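Local coordinates for macrolide 2'-phosphotransferase MphH (Brachybacterium faecium, PDB 5UXD), which probably inactivates macrolide antibiotics by transferring a phosphate group to their 2'-hydroxyl, and here binds azithromycin, at residues G23-T28 against A38-H43; L76-P81 against E209-V214. All coordinates share one frame; numbering follows the deposited sequence.

Contact 1 and contact 2 follow one another along the chain, contact 1 closing before contact 2 opens, with centres about 23 Å apart and nearest atoms about 11 Å apart. Contact 1 is the hairpin of strands 26-29 and 35-42 in the first antiparallel sheet, far out from the centre of the chain, beside Glu30 and a bound azithromycin. Contact 2 lies deeper: the loop after helix 59-72, which leads to strand 85-86 of that same sheet, meets strand 210-214, an outermost strand of the second sheet. This is consistent with a join between the two lobes of the kinase-like fold, with Pro81 lying beside Leu96 and Tyr93.

Contact 1 of 2, residues G23-T28 against A38-H43; sequences GGTLRT and AFARAH. With ZIT (azithromycin), chain I.
The guanidinium of Arg41 has an azithromycin methyl, C17, over one face, while the methyl CG2 of Thr25 sits at its edge, close to its plane. A bend at chi3 (-25°) turns the group back, and NH1 makes a salt bridge with Asp47. His43 O, 3.4 Å from the drug's C20, and Ala42 O, 3.8 Å from its C19, also border azithromycin. The Phe39 ring comes near Arg27 O through CD2 and also meets Val49. The side chains of Thr25 and Arg41 cross at about a right angle; Arg41 N gives a nearly straight bond (174°) to Thr25 OG1 at 2.8 Å, and Asp22 O is bonded to the same hydroxyl. The two segments form the hairpin of strands 26-29 and 35-42 of the phosphotransferase fold, with Thr25 in the type I turn from Gly23 to Leu26. Arg27 and Phe39 form a hydrogen-bonded antiparallel pair, N to O in both directions at 2.9 Å. On the other face, Thr28 CG2 lies 3.9 Å from Ala38 CB, and Leu10 of helix 7-16 touches both Leu26 and Thr28. Thr28 OG1 is hydrogen-bonded to Glu30, which contacts GDP in another structure of this protein.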
loop_
_atom_site.group_PDB
_atom_site.type_symbol
_atom_site.label_atom_id
_atom_site.label_comp_id
_atom_site.label_asym_id
_atom_site.label_seq_id
_atom_site.Cartn_x
_atom_site.Cartn_y
_atom_site.Cartn_z
ATOM N N GLY A 23 23.666 8.652 18.688
ATOM C CA GLY A 23 22.511 8.539 19.566
ATOM C C GLY A 23 21.805 9.855 19.813
ATOM O O GLY A 23 20.601 9.877 20.083
ATOM N N GLY A 24 22.531 10.967 19.705
ATOM C CA GLY A 24 21.918 12.270 19.851
ATOM C C GLY A 24 20.823 12.546 18.845
ATOM O O GLY A 24 19.973 13.407 19.087
ATOM N N THR A 25 20.822 11.829 17.724
ATOM C CA THR A 25 19.848 12.020 16.665
ATOM C C THR A 25 18.730 10.990 16.693
ATOM O O THR A 25 17.847 11.042 15.832
ATOM C CB THR A 25 20.534 11.964 15.292
ATOM O OG1 THR A 25 20.913 10.610 15.008
ATOM C CG2 THR A 25 21.763 12.841 15.266
ATOM N N LEU A 26 18.742 10.046 17.634
ATOM C CA LEU A 26 17.830 8.913 17.542
ATOM C C LEU A 26 16.440 9.303 18.027
ATOM O O LEU A 26 16.296 9.924 19.082
ATOM C CB LEU A 26 18.359 7.728 18.344
ATOM C CG LEU A 26 17.806 6.410 17.817
ATOM C CD1 LEU A 26 18.883 5.346 17.834
ATOM C CD2 LEU A 26 16.589 5.983 18.626
ATOM N N ARG A 27 15.421 8.954 17.236
ATOM C CA ARG A 27 14.023 9.161 17.575
ATOM C C ARG A 27 13.265 7.877 17.268
ATOM O O ARG A 27 13.710 7.056 16.467
ATOM C CB ARG A 27 13.410 10.335 16.790
ATOM C CG ARG A 27 14.033 11.689 17.101
ATOM C CD ARG A 27 13.326 12.821 16.354
ATOM N NE ARG A 27 12.705 13.780 17.269
ATOM C CZ ARG A 27 13.243 14.948 17.612
ATOM N NH1 ARG A 27 14.422 15.312 17.115
ATOM N NH2 ARG A 27 12.607 15.753 18.455
ATOM N N THR A 28 12.117 7.690 17.915
ATOM C CA THR A 28 11.328 6.489 17.672
ATOM C C THR A 28 9.880 6.847 17.373
ATOM O O THR A 28 9.353 7.848 17.867
ATOM C CB THR A 28 11.364 5.504 18.857
ATOM O OG1 THR A 28 10.896 6.151 20.043
ATOM C CG2 THR A 28 12.777 4.959 19.080
ATOM N N ALA A 38 12.643 3.247 14.397
ATOM C CA ALA A 38 13.562 4.282 14.846
ATOM C C ALA A 38 14.256 4.935 13.656
ATOM O O ALA A 38 14.496 4.299 12.624
ATOM C CB ALA A 38 14.618 3.727 15.823
ATOM N N PHE A 39 14.572 6.218 13.816
ATOM C CA PHE A 39 15.325 6.993 12.840
ATOM C C PHE A 39 16.564 7.563 13.513
ATOM O O PHE A 39 16.470 8.117 14.611
ATOM C CB PHE A 39 14.500 8.156 12.276
ATOM C CG PHE A 39 13.110 7.775 11.867
ATOM C CD1 PHE A 39 12.862 7.287 10.598
ATOM C CD2 PHE A 39 12.051 7.907 12.752
ATOM C CE1 PHE A 39 11.583 6.937 10.217
ATOM C CE2 PHE A 39 10.762 7.562 12.374
ATOM C CZ PHE A 39 10.529 7.075 11.110
ATOM N N ALA A 40 17.716 7.458 12.850
ATOM C CA ALA A 40 18.927 8.054 13.399
ATOM C C ALA A 40 19.887 8.367 12.266
ATOM O O ALA A 40 19.773 7.824 11.166
ATOM C CB ALA A 40 19.612 7.125 14.419
ATOM N N ARG A 41 20.842 9.240 12.559
ATOM C CA ARG A 41 21.949 9.492 11.651
ATOM C C ARG A 41 23.117 8.583 12.007
ATOM O O ARG A 41 23.426 8.380 13.185
ATOM C CB ARG A 41 22.370 10.958 11.698
ATOM C CG ARG A 41 23.270 11.384 10.548
ATOM C CD ARG A 41 23.493 12.893 10.529
ATOM N NE ARG A 41 22.411 13.633 11.172
ATOM C CZ ARG A 41 21.419 14.232 10.521
ATOM N NH1 ARG A 41 21.352 14.176 9.194
ATOM N NH2 ARG A 41 20.487 14.886 11.199
ATOM N N ALA A 42 23.754 8.019 10.984
ATOM C CA ALA A 42 24.939 7.212 11.225
ATOM C C ALA A 42 26.162 8.111 11.408
ATOM O O ALA A 42 26.152 9.298 11.071
ATOM C CB ALA A 42 25.156 6.219 10.083
ATOM N N HIS A 43 27.225 7.533 11.970
ATOM C CA HIS A 43 28.427 8.304 12.264
ATOM C C HIS A 43 29.038 8.923 11.013
ATOM O O HIS A 43 29.760 9.920 11.118
ATOM C CB HIS A 43 29.444 7.429 12.996
ATOM C CG HIS A 43 29.124 7.230 14.446
ATOM N ND1 HIS A 43 29.872 6.419 15.273
ATOM C CD2 HIS A 43 28.127 7.733 15.214
ATOM C CE1 HIS A 43 29.352 6.433 16.489
ATOM N NE2 HIS A 43 28.292 7.222 16.478
HETATM C C1 ZIT I . 26.119 18.108 13.273
HETATM C C2 ZIT I . 26.066 17.930 11.715
HETATM C C3 ZIT I . 27.452 17.763 11.106
HETATM C C4 ZIT I . 28.350 16.626 11.703
HETATM C C5 ZIT I . 28.033 15.205 11.150
HETATM C C6 ZIT I . 28.237 14.091 12.156
HETATM C C7 ZIT I . 29.729 13.848 12.486
HETATM C C8 ZIT I . 29.909 12.907 13.719
HETATM C C9 ZIT I . 30.234 13.730 14.996
HETATM N N10 ZIT I . 28.948 14.358 15.592
HETATM C C11 ZIT I . 29.215 15.664 16.153
HETATM C C12 ZIT I . 27.983 16.569 16.011
HETATM C C13 ZIT I . 28.294 18.067 16.012
HETATM C C14 ZIT I . 27.171 18.834 15.319
HETATM C C15 ZIT I . 27.226 20.302 15.692
HETATM C C16 ZIT I . 26.078 21.059 14.954
HETATM C C17 ZIT I . 25.102 16.833 11.402
HETATM C C18 ZIT I . 29.778 17.010 11.407
HETATM C C19 ZIT I . 27.654 12.797 11.567
HETATM C C20 ZIT I . 31.004 11.987 13.455
HETATM C C21 ZIT I . 28.347 13.434 16.564
HETATM C C22 ZIT I . 29.653 15.553 17.598
HETATM C C23 ZIT I . 29.647 18.363 15.335
HETATM O O1 ZIT I . 25.184 17.752 13.966
HETATM O O6 ZIT I . 27.532 14.411 13.343
HETATM O O12 ZIT I . 27.082 16.326 17.065
HETATM O O13 ZIT I . 28.325 18.528 17.367
HETATM O O14 ZIT I . 27.327 18.737 13.900
HETATM C C1A ZIT I . 28.271 15.305 8.756
HETATM C C2A ZIT I . 29.049 14.648 7.644
HETATM C C3A ZIT I . 28.530 15.065 6.319
HETATM C C4A ZIT I . 27.082 14.800 6.191
HETATM C C5A ZIT I . 26.307 15.460 7.336
HETATM C C6A ZIT I . 24.873 15.143 7.277
HETATM C C7A ZIT I . 28.964 14.758 3.964
HETATM C C8A ZIT I . 29.289 12.926 5.401
HETATM O O1A ZIT I . 28.802 14.883 9.994
HETATM O O2A ZIT I . 30.428 15.037 7.736
HETATM N N3A ZIT I . 29.363 14.381 5.287
HETATM O O5A ZIT I . 26.827 15.039 8.653
HETATM C C1B ZIT I . 27.809 20.025 10.300
HETATM C C2B ZIT I . 28.283 21.391 10.741
HETATM C C3B ZIT I . 29.684 21.750 10.314
HETATM C C4B ZIT I . 29.989 21.338 8.914
HETATM C C5B ZIT I . 29.723 19.864 8.740
HETATM C C6B ZIT I . 30.092 19.405 7.348
HETATM C C7B ZIT I . 29.859 23.317 10.473
HETATM C C8B ZIT I . 30.486 21.238 12.540
HETATM O O1B ZIT I . 28.177 19.023 11.217
HETATM O O3B ZIT I . 30.645 21.072 11.146
HETATM O O4B ZIT I . 31.366 21.612 8.586
HETATM O O5B ZIT I . 28.288 19.612 8.941
#

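Contact 2 of 2, residues L76-P81 against E209-V214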
loop_
_atom_site.group_PDB
_atom_site.type_symbol
_atom_site.label_atom_id
_atom_site.label_comp_id
_atom_site.label_asym_id
_atom_site.label_seq_id
_atom_site.Cartn_x
_atom_site.Cartn_y
_atom_site.Cartn_z
ATOM N N LEU A 76 12.550 0.103 -11.358
ATOM C CA LEU A 76 11.811 1.339 -11.143
ATOM C C LEU A 76 12.774 2.517 -11.089
ATOM O O LEU A 76 13.825 2.442 -10.445
ATOM C CB LEU A 76 11.006 1.309 -9.840
ATOM C CG LEU A 76 9.884 0.301 -9.617
ATOM C CD1 LEU A 76 9.092 0.715 -8.378
ATOM C CD2 LEU A 76 8.971 0.205 -10.832
ATOM N N ASP A 77 12.393 3.617 -11.736
ATOM C CA ASP A 77 13.208 4.820 -11.651
ATOM C C ASP A 77 13.075 5.485 -10.287
ATOM O O ASP A 77 14.059 6.011 -9.754
ATOM C CB ASP A 77 12.841 5.784 -12.772
ATOM C CG ASP A 77 13.208 5.243 -14.133
ATOM O OD1 ASP A 77 13.900 4.203 -14.184
ATOM O OD2 ASP A 77 12.799 5.846 -15.146
ATOM N N VAL A 78 11.880 5.454 -9.691
ATOM C CA VAL A 78 11.735 6.001 -8.348
ATOM C C VAL A 78 12.320 5.018 -7.342
ATOM O O VAL A 78 12.561 3.843 -7.641
ATOM C CB VAL A 78 10.272 6.344 -8.012
ATOM C CG1 VAL A 78 9.723 7.359 -8.999
ATOM C CG2 VAL A 78 9.417 5.094 -7.996
ATOM N N ALA A 79 12.565 5.517 -6.134
ATOM C CA ALA A 79 13.270 4.759 -5.115
ATOM C C ALA A 79 12.323 3.885 -4.301
ATOM O O ALA A 79 11.154 4.221 -4.099
ATOM C CB ALA A 79 14.014 5.711 -4.177
ATOM N N VAL A 80 12.847 2.758 -3.825
ATOM C CA VAL A 80 12.176 1.935 -2.821
ATOM C C VAL A 80 13.194 1.629 -1.731
ATOM O O VAL A 80 14.409 1.762 -1.946
ATOM C CB VAL A 80 11.604 0.627 -3.426
ATOM C CG1 VAL A 80 10.542 0.919 -4.495
ATOM C CG2 VAL A 80 12.733 -0.259 -3.965
ATOM N N PRO A 81 12.735 1.202 -0.554
ATOM C CA PRO A 81 13.685 0.889 0.524
ATOM C C PRO A 81 14.731 -0.139 0.113
ATOM O O PRO A 81 14.440 -1.112 -0.586
ATOM C CB PRO A 81 12.784 0.359 1.636
ATOM C CG PRO A 81 11.509 1.131 1.442
ATOM C CD PRO A 81 11.346 1.265 -0.060
ATOM N N GLU A 209 5.894 17.932 -6.420
ATOM C CA GLU A 209 4.656 17.259 -6.810
ATOM C C GLU A 209 4.891 16.013 -7.659
ATOM O O GLU A 209 3.935 15.461 -8.226
ATOM C CB GLU A 209 3.686 18.216 -7.523
ATOM C CG GLU A 209 3.641 19.615 -6.908
ATOM C CD GLU A 209 2.374 20.389 -7.245
ATOM O OE1 GLU A 209 2.070 21.360 -6.518
ATOM O OE2 GLU A 209 1.680 20.033 -8.226
ATOM N N ARG A 210 6.128 15.535 -7.744
ATOM C CA ARG A 210 6.446 14.298 -8.441
ATOM C C ARG A 210 6.796 13.223 -7.425
ATOM O O ARG A 210 7.400 13.512 -6.386
ATOM C CB ARG A 210 7.613 14.487 -9.417
ATOM C CG ARG A 210 7.287 15.427 -10.563
ATOM C CD ARG A 210 8.376 15.480 -11.615
ATOM N NE ARG A 210 8.034 16.461 -12.641
ATOM C CZ ARG A 210 8.310 17.758 -12.547
ATOM N NH1 ARG A 210 8.944 18.231 -11.479
ATOM N NH2 ARG A 210 7.952 18.586 -13.520
ATOM N N ILE A 211 6.414 11.989 -7.732
ATOM C CA ILE A 211 6.757 10.859 -6.879
ATOM C C ILE A 211 8.239 10.562 -7.031
ATOM O O ILE A 211 8.747 10.405 -8.150
ATOM C CB ILE A 211 5.912 9.632 -7.242
ATOM C CG1 ILE A 211 4.430 9.901 -6.994
ATOM C CG2 ILE A 211 6.374 8.403 -6.461
ATOM C CD1 ILE A 211 3.531 8.785 -7.527
ATOM N N THR A 212 8.943 10.499 -5.906
ATOM C CA THR A 212 10.346 10.131 -5.908
ATOM C C THR A 212 10.627 8.835 -5.165
ATOM O O THR A 212 11.748 8.321 -5.262
ATOM C CB THR A 212 11.202 11.245 -5.295
ATOM O OG1 THR A 212 10.766 11.507 -3.954
ATOM C CG2 THR A 212 11.083 12.523 -6.125
ATOM N N ALA A 213 9.656 8.293 -4.437
ATOM C CA ALA A 213 9.814 6.999 -3.788
ATOM C C ALA A 213 8.438 6.446 -3.469
ATOM O O ALA A 213 7.490 7.204 -3.247
ATOM C CB ALA A 213 10.652 7.106 -2.507
ATOM N N VAL A 214 8.346 5.118 -3.424
ATOM C CA VAL A 214 7.124 4.427 -3.047
ATOM C C VAL A 214 7.454 3.456 -1.921
ATOM O O VAL A 214 8.444 2.712 -1.996
ATOM C CB VAL A 214 6.479 3.712 -4.252
ATOM C CG1 VAL A 214 5.232 2.945 -3.826
ATOM C CG2 VAL A 214 6.120 4.744 -5.325
#
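Ala79 gives and takes one backbone hydrogen bond across this contact. Its N reaches Thr212 O at 3.0 Å, and its O receives the N of Val214, also at 3.0 Å. The two bonds differ in approach. The first is straight at the hydrogen (173°), yet the donor stands 39° out of the carbonyl plane of Thr212. In the second, Val214 N meets the Ala79 carbonyl almost head-on, with a C=O...N angle of 176°. Ala79 O also has Ala213 CA at 3.1 Å in a CA-H...O contact. The chains run the same way here, with Ala79 level with Ala213, but a single bridge is all that forms.

Strand 210-214 is an outermost strand of its four-stranded antiparallel sheet. On its sheet side Thr212 and Ala213 both make backbone hydrogen bonds with Leu205, the mark of a classic beta bulge. Thr212 OG1 has weak hydrogen bonds to Leu205 O and Pro97 O, Ile211 N bonds to Ser124 OG, and Val214 O accepts from Trp217 NE1.

Val78 and Val214 bury similar areas. Val78 CG1, beside its own N and opposite the carbonyl carbon, packs on Ile211 CG2 at 4.3 Å and makes a van der Waals contact with Ile211 O at 3.3 Å. Its CG2 leans on Val214 CG2 at 4.3 Å, and Ala79 CB lies 4.0 Å from Ala213 CB. Val80 CG1 and Pro81 CD come up to Val214 O instead. The loop after helix 59-72 thus meets the strand leading to Asp216, a magnesium ligand in another structure of this protein. With no charged group in the touching surface, the join probably depends on the two backbone bonds and close apolar packing, and little on ionisation.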